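PDB 3WWC: oxidized polyvinyl alcohol hydrolase from Pseudomonas sp. VM15C, which hydrolyses beta-diketones such as 4,6-nonanedione and oxidized polyvinyl alcohol, acting in the second step of polyvinyl alcohol degradation. Local coordinates for residues A[73-76]-A[77-81]; A[283-286]-A[287-291]. The protein carries 1 engineered substitution. All coordinates share one frame; numbering follows the deposited sequence.

Interaction 1 of 2, residues A[73-76]-A[77-81]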
loop_
_atom_site.group_PDB
_atom_site.type_symbol
_atom_site.label_atom_id
_atom_site.label_comp_id
_atom_site.label_asym_id
_atom_site.label_seq_id
_atom_site.Cartn_x
_atom_site.Cartn_y
_atom_site.Cartn_z
ATOM N N GLU A 73 -14.035 -0.222 -4.180
ATOM C CA GLU A 73 -14.102 -1.631 -4.517
ATOM C C GLU A 73 -14.090 -2.493 -3.284
ATOM O O GLU A 73 -13.382 -2.175 -2.320
ATOM C CB GLU A 73 -12.917 -2.017 -5.398
ATOM C CG GLU A 73 -12.950 -1.352 -6.740
ATOM C CD GLU A 73 -11.588 -1.386 -7.416
ATOM O OE1 GLU A 73 -10.590 -1.031 -6.740
ATOM O OE2 GLU A 73 -11.526 -1.738 -8.628
ATOM N N SER A 74 -14.833 -3.590 -3.279
ATOM C CA SER A 74 -14.795 -4.473 -2.125
ATOM C C SER A 74 -13.524 -5.307 -2.059
ATOM O O SER A 74 -12.765 -5.378 -3.034
ATOM C CB SER A 74 -16.016 -5.416 -2.122
ATOM O OG SER A 74 -15.913 -6.329 -3.214
ATOM N N THR A 75 -13.265 -5.893 -0.905
ATOM C CA THR A 75 -12.113 -6.798 -0.806
ATOM C C THR A 75 -12.348 -7.947 -1.795
ATOM O O THR A 75 -11.420 -8.374 -2.481
ATOM C CB THR A 75 -11.943 -7.281 0.621
ATOM O OG1 THR A 75 -11.467 -6.179 1.411
ATOM C CG2 THR A 75 -10.919 -8.435 0.674
ATOM N N ASN A 76 -13.576 -8.472 -1.878
ATOM C CA ASN A 76 -13.843 -9.538 -2.862
ATOM C C ASN A 76 -13.601 -9.073 -4.282
ATOM O O ASN A 76 -13.042 -9.843 -5.110
ATOM C CB ASN A 76 -15.271 -10.045 -2.662
ATOM C CG ASN A 76 -15.676 -11.062 -3.720
ATOM O OD1 ASN A 76 -15.015 -12.083 -3.880
ATOM N ND2 ASN A 76 -16.765 -10.785 -4.446
ATOM N N ASP A 77 -13.962 -7.834 -4.593
ATOM C CA ASP A 77 -13.689 -7.304 -5.938
ATOM C C ASP A 77 -12.154 -7.318 -6.178
ATOM O O ASP A 77 -11.674 -7.831 -7.171
ATOM C CB ASP A 77 -14.147 -5.852 -6.100
ATOM C CG ASP A 77 -15.642 -5.665 -6.135
ATOM O OD1 ASP A 77 -16.363 -6.604 -6.525
ATOM O OD2 ASP A 77 -16.066 -4.515 -5.810
ATOM N N ASN A 78 -11.404 -6.760 -5.246
ATOM C CA ASN A 78 -9.950 -6.685 -5.387
ATOM C C ASN A 78 -9.357 -8.063 -5.555
ATOM O O ASN A 78 -8.342 -8.224 -6.236
ATOM C CB ASN A 78 -9.422 -5.980 -4.146
ATOM C CG ASN A 78 -7.921 -5.934 -4.086
ATOM O OD1 ASN A 78 -7.293 -6.816 -3.506
ATOM N ND2 ASN A 78 -7.323 -4.917 -4.728
ATOM N N LEU A 79 -9.958 -9.073 -4.945
ATOM C CA LEU A 79 -9.439 -10.422 -5.024
ATOM C C LEU A 79 -9.918 -11.232 -6.227
ATOM O O LEU A 79 -9.184 -12.128 -6.700
ATOM C CB LEU A 79 -9.857 -11.210 -3.750
ATOM C CG LEU A 79 -9.141 -10.795 -2.493
ATOM C CD1 LEU A 79 -9.863 -11.389 -1.267
ATOM C CD2 LEU A 79 -7.675 -11.360 -2.558
ATOM N N THR A 80 -11.130 -10.948 -6.730
ATOM C CA THR A 80 -11.676 -11.840 -7.768
ATOM C C THR A 80 -12.152 -11.220 -9.054
ATOM O O THR A 80 -12.487 -11.978 -10.009
ATOM C CB THR A 80 -12.867 -12.609 -7.239
ATOM O OG1 THR A 80 -13.928 -11.676 -6.965
ATOM C CG2 THR A 80 -12.506 -13.329 -5.938
ATOM N N VAL A 81 -12.285 -9.900 -9.136
ATOM C CA VAL A 81 -12.809 -9.277 -10.350
ATOM C C VAL A 81 -11.639 -8.779 -11.170
ATOM O O VAL A 81 -10.773 -8.043 -10.652
ATOM C CB VAL A 81 -13.752 -8.111 -10.001
ATOM C CG1 VAL A 81 -14.151 -7.341 -11.300
ATOM C CG2 VAL A 81 -14.973 -8.678 -9.254
HETATM O O HOH W 1 -9.010 -3.358 -6.295
#
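A capping box formed by Ser-74 and Asp-77 starts the short helix 75-80. With OG held between its own backbone N and carbonyl carbon (chi1 68°), Ser-74 turns that oxygen onto the first turn, where Ser-74 OG accepts from Asp-77 N at 2.8 Å. The return bond runs from Ser-74 N to Asp-77 OD2 at 3.0 Å, the N-H nearly straight but arriving from above the carboxylate plane. Asp-77 OD2 also takes a salt bridge from Arg-112, so the cap is tied to a neighbouring loop; an alanine here would probably cost the Ser-74 N-H its acceptor and Arg-112 this carboxylate partner. Asn-78 N bonds the N-cap carbonyl, Ser-74 O. Thr-75 CG2 lies alongside Leu-79 CD1 at 3.7 Å, and Leu-79 goes on to pack against Val-97 and Ala-99 of strand 96-100. At the last turn Asn-76 O is gripped twice, by Thr-80 N at 2.7 Å and by Thr-80 OG1 at 2.8 Å, the hydroxyl coming from above the carbonyl plane. Before the cap, Glu-73, its side chain about 8 Å from bound butanoic acid, accepts through OE1 from a water to which Asn-78 ND2 donates, while Glu-73 OE2 bonds Ser-84. The capping box thus opens the crossover helix of a beta-alpha-beta unit, strand 62-68, helix 75-80 and strand 96-100.

Interaction 2 of 2, residues A[283-286]-A[287-291]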
loop_
_atom_site.group_PDB
_atom_site.type_symbol
_atom_site.label_atom_id
_atom_site.label_comp_id
_atom_site.label_asym_id
_atom_site.label_seq_id
_atom_site.Cartn_x
_atom_site.Cartn_y
_atom_site.Cartn_z
ATOM N N SER A 283 8.483 8.188 -4.128
ATOM C CA SER A 283 9.675 7.702 -4.827
ATOM C C SER A 283 10.931 8.454 -4.382
ATOM O O SER A 283 12.000 7.866 -4.310
ATOM C CB SER A 283 9.492 7.799 -6.370
ATOM O OG SER A 283 9.748 9.132 -6.841
ATOM N N ASN A 284 10.791 9.714 -4.001
ATOM C CA ASN A 284 11.986 10.460 -3.581
ATOM C C ASN A 284 12.449 9.931 -2.220
ATOM O O ASN A 284 13.649 9.720 -1.984
ATOM C CB ASN A 284 11.639 11.957 -3.430
ATOM C CG ASN A 284 11.308 12.617 -4.761
ATOM O OD1 ASN A 284 11.469 12.020 -5.829
ATOM N ND2 ASN A 284 10.870 13.869 -4.703
ATOM N N PHE A 285 11.505 9.680 -1.319
ATOM C CA PHE A 285 11.905 9.198 -0.012
ATOM C C PHE A 285 12.519 7.830 -0.083
ATOM O O PHE A 285 13.591 7.594 0.500
ATOM C CB PHE A 285 10.697 9.163 0.941
ATOM C CG PHE A 285 11.007 8.555 2.268
ATOM C CD1 PHE A 285 11.542 9.330 3.276
ATOM C CD2 PHE A 285 10.843 7.180 2.473
ATOM C CE1 PHE A 285 11.929 8.748 4.470
ATOM C CE2 PHE A 285 11.228 6.589 3.671
ATOM C CZ PHE A 285 11.768 7.370 4.656
ATOM N N PHE A 286 11.865 6.906 -0.800
ATOM C CA PHE A 286 12.390 5.543 -0.812
ATOM C C PHE A 286 13.664 5.407 -1.633
ATOM O O PHE A 286 14.511 4.606 -1.304
ATOM C CB PHE A 286 11.304 4.547 -1.281
ATOM C CG PHE A 286 10.224 4.356 -0.265
ATOM C CD1 PHE A 286 10.524 3.765 0.977
ATOM C CD2 PHE A 286 8.898 4.727 -0.546
ATOM C CE1 PHE A 286 9.511 3.547 1.927
ATOM C CE2 PHE A 286 7.884 4.507 0.398
ATOM C CZ PHE A 286 8.190 3.917 1.635
ATOM N N SER A 287 13.813 6.204 -2.677
ATOM C CA SER A 287 15.024 6.129 -3.444
ATOM C C SER A 287 16.213 6.595 -2.649
ATOM O O SER A 287 17.294 6.027 -2.805
ATOM C CB SER A 287 14.911 6.986 -4.713
ATOM O OG SER A 287 13.978 6.400 -5.558
ATOM N N ALA A 288 16.020 7.606 -1.804
ATOM C CA ALA A 288 17.126 8.136 -1.009
ATOM C C ALA A 288 17.605 7.145 0.045
ATOM O O ALA A 288 18.733 7.198 0.463
ATOM C CB ALA A 288 16.733 9.456 -0.338
ATOM N N GLN A 289 16.755 6.227 0.478
ATOM C CA GLN A 289 17.119 5.261 1.523
ATOM C C GLN A 289 18.138 4.272 1.022
ATOM O O GLN A 289 17.950 3.620 -0.003
ATOM C CB GLN A 289 15.832 4.580 1.998
ATOM C CG GLN A 289 15.002 5.518 2.813
ATOM C CD GLN A 289 15.678 5.804 4.145
ATOM O OE1 GLN A 289 16.156 4.885 4.819
ATOM N NE2 GLN A 289 15.704 7.054 4.533
ATOM N N PRO A 290 19.251 4.106 1.749
ATOM C CA PRO A 290 20.291 3.204 1.303
ATOM C C PRO A 290 20.012 1.745 1.256
ATOM O O PRO A 290 20.616 1.048 0.456
ATOM C CB PRO A 290 21.473 3.530 2.229
ATOM C CG PRO A 290 20.801 3.940 3.486
ATOM C CD PRO A 290 19.621 4.773 3.012
ATOM N N ASP A 291 19.105 1.282 2.112
ATOM C CA ASP A 291 18.787 -0.126 2.112
ATOM C C ASP A 291 17.481 -0.437 1.424
ATOM O O ASP A 291 16.901 -1.489 1.624
ATOM C CB ASP A 291 18.753 -0.664 3.538
ATOM C CG ASP A 291 20.096 -0.588 4.200
ATOM O OD1 ASP A 291 21.116 -0.585 3.453
ATOM O OD2 ASP A 291 20.146 -0.533 5.457
HETATM O O HOH W 2 14.866 9.022 2.698
#
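Ser-283 and Ser-287 are joined by hydrogen bonds near the C-terminal end of helix 275-288. Ser-283 O accepts twice from Ser-287, from its N at 3.0 Å and from its OG at 2.8 Å, and the two donors reach the carbonyl from opposite faces of its plane. The hydroxyl bends back along the helix because OG stands beside its own backbone N (chi1 -68°), which lets the side chain double the main-chain bond. One residue on, Ala-288 N bonds Asn-284 O at 3.2 Å. The end of the helix is slacker: Gln-289 N donates to Phe-286 O at 3.3 Å from well above the carbonyl plane, and only weakly to Phe-285 O.

Water-mediated and amide bonds come next. A water donates to Phe-285 O at 2.9 Å and accepts from Gln-289 NE2 at 2.8 Å, linking side chain to backbone across this last turn. Beyond the helix, the same amide bonds Val-244 N through OE1 and Ala-242 O through NE2.

Apolar and ring contacts form the third group. Chi1 (-72°) sets Gln-289 CG over one face of the Phe-285 ring, 4.0 Å from Phe-285 CE2, and the bend at chi2 folds the amide back along it, 17° from the ring plane, with NE2 4.0 Å from Phe-285 CZ. The Phe-286 ring has Phe-285 CD2 over the rim of one face and packs on Leu-187 and Leu-188 of helix 178-189 and on His-294 of strand 292-298.

Ser-283 is assigned to the charge relay by similarity, yet its OG bonds Gln-280 O and Phe-349 N, away from the bound ligands. Chemically, the serine hydroxyl adds a second bond to an intact turn, while the Gln-289 amide joins the weakly bonded last turn, through water, to residues 242-244.

How the interactions relate
Interaction 1 precedes interaction 2 along the chain, and the two lie on opposite sides of the chain's centre. Their own centres are 31 Å apart and their nearest atoms about 19 Å, so they do not touch. What they share is the mixed central sheet: helix 75-80 joins strand 62-68 to strand 96-100, whereas helix 275-288 follows the hairpin 259-263/269-274 and leads into strand 292-298, nearer the other edge. One contact starts a helix and the other finishes one. The Glu-73 side chain of interaction 1 comes within about 7 Å of that of the engineered Ala-177, assigned by similarity to the charge relay, while residues 283-291 hold the last turn of helix 275-288, away from that pocket.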